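Local coordinates for hypothetical protein (Streptococcus pneumoniae, PDB 2HIY), which is of unknown function, a conserved bacterial protein of the DUF1697 family built around two four-stranded antiparallel sheets, at residues 114-117 with 118-121; 156-160 with 161-165. All blocks are in the same frame, centred on the assembly; numbering follows the deposited sequence. Where two conformers were deposited one is given.

Contact 1 of 2, residues 114-117 with 118-121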
loop_
_atom_site.group_PDB
_atom_site.type_symbol
_atom_site.label_atom_id
_atom_site.label_comp_id
_atom_site.label_asym_id
_atom_site.label_seq_id
_atom_site.Cartn_x
_atom_site.Cartn_y
_atom_site.Cartn_z
ATOM N N VAL D 114 9.699 11.639 -31.917
ATOM C CA VAL D 114 8.670 10.647 -32.191
ATOM C C VAL D 114 9.193 9.447 -32.972
ATOM O O VAL D 114 8.794 8.321 -32.736
ATOM C CB VAL D 114 7.451 11.290 -32.877
ATOM C CG1 VAL D 114 6.446 10.250 -33.368
ATOM C CG2 VAL D 114 6.789 12.292 -31.912
ATOM N N ASP D 115 10.113 9.693 -33.907
ATOM C CA ASP D 115 10.654 8.589 -34.652
ATOM C C ASP D 115 11.403 7.576 -33.772
ATOM O O ASP D 115 11.354 6.376 -34.028
ATOM C CB ASP D 115 11.538 9.075 -35.799
ATOM C CG ASP D 115 10.727 9.590 -36.995
ATOM O OD1 ASP D 115 9.474 9.492 -37.018
ATOM O OD2 ASP D 115 11.389 10.038 -37.947
ATOM N N GLN D 116 12.108 8.077 -32.748
ATOM C CA GLN D 116 12.734 7.158 -31.808
ATOM C C GLN D 116 11.706 6.369 -31.002
ATOM O O GLN D 116 11.877 5.167 -30.774
ATOM C CB GLN D 116 13.697 7.896 -30.883
ATOM C CG GLN D 116 14.397 6.967 -29.872
ATOM C CD GLN D 116 15.237 5.859 -30.513
ATOM O OE1 GLN D 116 14.795 4.682 -30.686
ATOM N NE2 GLN D 116 16.465 6.214 -30.849
ATOM N N VAL D 117 10.634 7.046 -30.591
ATOM C CA VAL D 117 9.559 6.340 -29.883
ATOM C C VAL D 117 8.947 5.239 -30.738
ATOM O O VAL D 117 8.791 4.102 -30.290
ATOM C CB VAL D 117 8.454 7.324 -29.450
ATOM C CG1 VAL D 117 7.244 6.586 -28.850
ATOM C CG2 VAL D 117 9.008 8.329 -28.442
ATOM N N ILE D 118 8.708 5.551 -32.016
ATOM C CA ILE D 118 8.145 4.543 -32.914
ATOM C C ILE D 118 9.098 3.350 -33.038
ATOM O O ILE D 118 8.698 2.199 -32.968
ATOM C CB ILE D 118 7.874 5.180 -34.290
ATOM C CG1 ILE D 118 6.712 6.188 -34.185
ATOM C CG2 ILE D 118 7.543 4.121 -35.315
ATOM C CD1 ILE D 118 6.500 7.040 -35.469
ATOM N N ALA D 119 10.395 3.642 -33.206
ATOM C CA ALA D 119 11.336 2.526 -33.383
ATOM C C ALA D 119 11.391 1.658 -32.141
ATOM O O ALA D 119 11.376 0.432 -32.215
ATOM C CB ALA D 119 12.753 3.058 -33.728
ATOM N N THR D 120 11.403 2.290 -30.979
ATOM C CA THR D 120 11.425 1.534 -29.722
ATOM C C THR D 120 10.149 0.706 -29.560
ATOM O O THR D 120 10.228 -0.486 -29.272
ATOM C CB THR D 120 11.599 2.498 -28.565
ATOM O OG1 THR D 120 12.884 3.124 -28.692
ATOM C CG2 THR D 120 11.536 1.754 -27.210
ATOM N N VAL D 121 8.992 1.332 -29.787
ATOM C CA VAL D 121 7.748 0.586 -29.634
ATOM C C VAL D 121 7.672 -0.575 -30.630
ATOM O O VAL D 121 7.281 -1.674 -30.270
ATOM C CB VAL D 121 6.537 1.500 -29.740
ATOM C CG1 VAL D 121 5.274 0.688 -29.762
ATOM C CG2 VAL D 121 6.492 2.456 -28.550
#

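Contact 2 of 2, residues 156-160 with 161-165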
loop_
_atom_site.group_PDB
_atom_site.type_symbol
_atom_site.label_atom_id
_atom_site.label_comp_id
_atom_site.label_asym_id
_atom_site.label_seq_id
_atom_site.Cartn_x
_atom_site.Cartn_y
_atom_site.Cartn_z
ATOM N N TYR D 156 6.897 -4.008 -20.512
ATOM C CA TYR D 156 8.050 -3.285 -21.019
ATOM C C TYR D 156 8.016 -1.793 -20.944
ATOM O O TYR D 156 9.067 -1.193 -21.094
ATOM C CB TYR D 156 8.385 -3.672 -22.477
ATOM C CG TYR D 156 8.489 -5.150 -22.733
ATOM C CD1 TYR D 156 9.250 -5.980 -21.908
ATOM C CD2 TYR D 156 7.804 -5.726 -23.796
ATOM C CE1 TYR D 156 9.334 -7.365 -22.153
ATOM C CE2 TYR D 156 7.885 -7.095 -24.046
ATOM C CZ TYR D 156 8.640 -7.899 -23.214
ATOM O OH TYR D 156 8.715 -9.258 -23.452
ATOM N N LEU D 157 6.873 -1.159 -20.700
ATOM C CA LEU D 157 6.876 0.304 -20.783
ATOM C C LEU D 157 7.706 1.024 -19.724
ATOM O O LEU D 157 8.172 2.146 -19.946
ATOM C CB LEU D 157 5.470 0.883 -20.855
ATOM C CG LEU D 157 4.832 0.846 -22.245
ATOM C CD1 LEU D 157 3.477 1.511 -22.171
ATOM C CD2 LEU D 157 5.724 1.476 -23.345
ATOM N N LEU D 158 7.889 0.409 -18.559
ATOM C CA LEU D 158 8.802 1.017 -17.568
ATOM C C LEU D 158 10.265 0.898 -17.955
ATOM O O LEU D 158 11.129 1.550 -17.366
ATOM C CB LEU D 158 8.612 0.421 -16.184
ATOM C CG LEU D 158 7.353 0.853 -15.446
ATOM C CD1 LEU D 158 7.252 0.002 -14.180
ATOM C CD2 LEU D 158 7.333 2.334 -15.090
ATOM N N LYS D 159 10.560 0.040 -18.927
ATOM C CA LYS D 159 11.923 -0.146 -19.405
ATOM C C LYS D 159 12.360 0.854 -20.481
ATOM O O LYS D 159 13.545 0.889 -20.821
ATOM C CB LYS D 159 12.107 -1.571 -19.931
ATOM C CG LYS D 159 11.842 -2.653 -18.884
ATOM C CD LYS D 159 11.956 -4.029 -19.521
ATOM C CE LYS D 159 11.493 -5.168 -18.600
ATOM N NZ LYS D 159 12.407 -5.379 -17.453
ATOM N N VAL D 160 11.434 1.635 -21.042
ATOM C CA VAL D 160 11.779 2.468 -22.215
ATOM C C VAL D 160 12.259 3.857 -21.793
ATOM O O VAL D 160 11.771 4.426 -20.813
ATOM C CB VAL D 160 10.593 2.593 -23.227
ATOM C CG1 VAL D 160 10.150 1.192 -23.764
ATOM C CG2 VAL D 160 9.430 3.400 -22.642
ATOM N N PRO D 161 13.231 4.418 -22.515
ATOM C CA PRO D 161 13.726 5.747 -22.212
ATOM C C PRO D 161 12.672 6.843 -22.359
ATOM O O PRO D 161 12.799 7.866 -21.707
ATOM C CB PRO D 161 14.889 5.927 -23.213
ATOM C CG PRO D 161 15.280 4.562 -23.588
ATOM C CD PRO D 161 14.030 3.757 -23.569
ATOM N N PHE D 162 11.635 6.615 -23.159
ATOM C CA PHE D 162 10.669 7.665 -23.414
ATOM C C PHE D 162 9.572 7.770 -22.363
ATOM O O PHE D 162 8.721 8.647 -22.450
ATOM C CB PHE D 162 10.094 7.538 -24.861
ATOM C CG PHE D 162 9.169 6.351 -25.089
ATOM C CD1 PHE D 162 7.857 6.359 -24.628
ATOM C CD2 PHE D 162 9.597 5.238 -25.852
ATOM C CE1 PHE D 162 7.012 5.264 -24.833
ATOM C CE2 PHE D 162 8.758 4.164 -26.072
ATOM C CZ PHE D 162 7.449 4.176 -25.585
ATOM N N TYR D 163 9.562 6.868 -21.383
ATOM C CA TYR D 163 8.446 6.804 -20.481
ATOM C C TYR D 163 8.062 8.110 -19.797
ATOM O O TYR D 163 6.861 8.434 -19.710
ATOM C CB TYR D 163 8.733 5.741 -19.419
ATOM C CG TYR D 163 7.569 5.482 -18.508
ATOM C CD1 TYR D 163 6.508 4.696 -18.944
ATOM C CD2 TYR D 163 7.499 6.047 -17.222
ATOM C CE1 TYR D 163 5.408 4.459 -18.135
ATOM C CE2 TYR D 163 6.390 5.788 -16.386
ATOM C CZ TYR D 163 5.359 4.990 -16.880
ATOM O OH TYR D 163 4.252 4.714 -16.094
ATOM N N ARG D 164 9.051 8.852 -19.308
ATOM C CA ARG D 164 8.758 10.100 -18.597
ATOM C C ARG D 164 8.482 11.242 -19.562
ATOM O O ARG D 164 8.275 12.389 -19.133
ATOM C CB ARG D 164 9.902 10.456 -17.653
ATOM C CG ARG D 164 10.007 9.486 -16.458
ATOM C CD ARG D 164 11.266 9.731 -15.583
ATOM N NE ARG D 164 11.558 11.145 -15.376
ATOM C CZ ARG D 164 11.067 11.882 -14.391
ATOM N NH1 ARG D 164 10.265 11.338 -13.478
ATOM N NH2 ARG D 164 11.393 13.176 -14.319
ATOM N N HIS D 165 8.476 10.947 -20.867
ATOM C CA HIS D 165 8.280 11.951 -21.922
ATOM C C HIS D 165 7.056 11.647 -22.752
ATOM O O HIS D 165 6.953 12.104 -23.902
ATOM C CB HIS D 165 9.544 12.070 -22.756
ATOM C CG HIS D 165 10.696 12.511 -21.934
ATOM N ND1 HIS D 165 11.580 11.634 -21.345
ATOM C CD2 HIS D 165 11.029 13.744 -21.506
ATOM C CE1 HIS D 165 12.443 12.324 -20.618
ATOM N NE2 HIS D 165 12.141 13.604 -20.710
#

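Contact 1 of 2, residues 114-117 with 118-121
Val117 and Val121 sit one turn apart on the buried face of helix 114-122, joined by the most direct of the backbone bonds here, Val121 N to Val117 O at 2.8 Å. Their side chains line up along the helix, with CG1 of Val117 4.2 Å from CG2 of Val121. Both reach Ile138 of strand 137-142, and Val121 also meets Leu131 and Phe133 of strand 129-133, so this face packs the helix against its sheet. Beta-branched valine, short and with few rotamers, suits such a place.

Beside this face, Val114 and Ile118 form a second apolar pair. With CG1 anti to the carbonyl carbon (chi1 -69°), the side chain of Ile118 is laid back over the preceding turn, and its CD1 lies 3.8 Å from CG1 of Val114. Ile118 also touches Phe133.

The solvent side is looser: Asp115, Gln116 and Ala119 are exposed. CB of Ala119 lies over the carbonyls of the preceding turn, 3.6 Å from Asp115 O. The Gln116 chain leaves the helix and bends at chi2 (60°), which brings OE1 back to 3.2 Å from Thr120 OG1. Thr120 marks the boundary between the two sides, its hydroxyl toward Gln116 and its methyl CG2 packed on Val160 of the loop. Thr120 OG1 also lies 3.1 Å from Gln116 O, and Thr120 N gives its hydrogen to Gln116 O, 2.9 Å away.

Four i to i+4 bonds pair the carbonyls of residues 114-117 with the amides of residues 118-121. The chemistry is that of an amphipathic helix: polar and small side chains on the exposed side, branched apolar ones where the helix meets the sheet.

Contact 2 of 2, residues 156-160 with 161-165
Val160 and Tyr163 are the ends of a type I beta turn, with Pro161 and Phe162 at its corners, in the loop that leads from helix 152-156 to strand 166-170. Proline suits the first corner, because its ring already holds phi at the -63° the turn needs.

Backbone bonding across the turn is slight: Tyr163 N reaches Val160 O at 3.3 Å, a weak though nearly straight bond. Val160 O has a second partner in Asn33 of the second subunit.

Two CH-pi contacts add to it. Val160 CG2 stands above the middle of the Phe162 ring, 3.5 Å from its centroid and 7° off the normal. The phenylalanine is brought there by a chi1 of 70°, which sets CG between the backbone N and carbonyl carbon. Leu158 CD2 lies over one face of Tyr163, offset toward the rim, 4.0 Å from the ring centroid.

Apolar packing also joins Val160 CB to Pro161 CD, 3.6 Å apart, and Val160 CG2 to Tyr163 CB at 4.0 Å.

Polar side-chain ends have partners outside the loop. Lys159 NZ forms salt bridges with Glu26 and Glu30 of the second subunit, and Tyr163 OH hydrogen-bonds to a glycerol, probably from the crystallisation liquor. The offset of Leu158 toward the rim leaves its CD2 3.8 Å from both CZ and CE2 of Tyr163.

In the fold
Both contacts are partly buried and lie on the same side of the chain's centre, about 11 Å apart between centres, and their inner residues meet. Val121 CG2 comes within 3.6 Å of Phe162 CZ, and Val117 CG2 within 3.8 Å of Phe162 CB, so the 156-165 loop covers part of helix 114-122. Contact 1 is held by regular helical bonds, and its buried side faces strands 129-133 and 137-142. Contact 2 has irregular backbone bonds, two of them weak, along with aromatic rings met by aliphatic branches. Their outer sides differ too: no other chain of the assembly touches contact 1, whereas contact 2 meets the second subunit through salt bridges and hydrogen bonds.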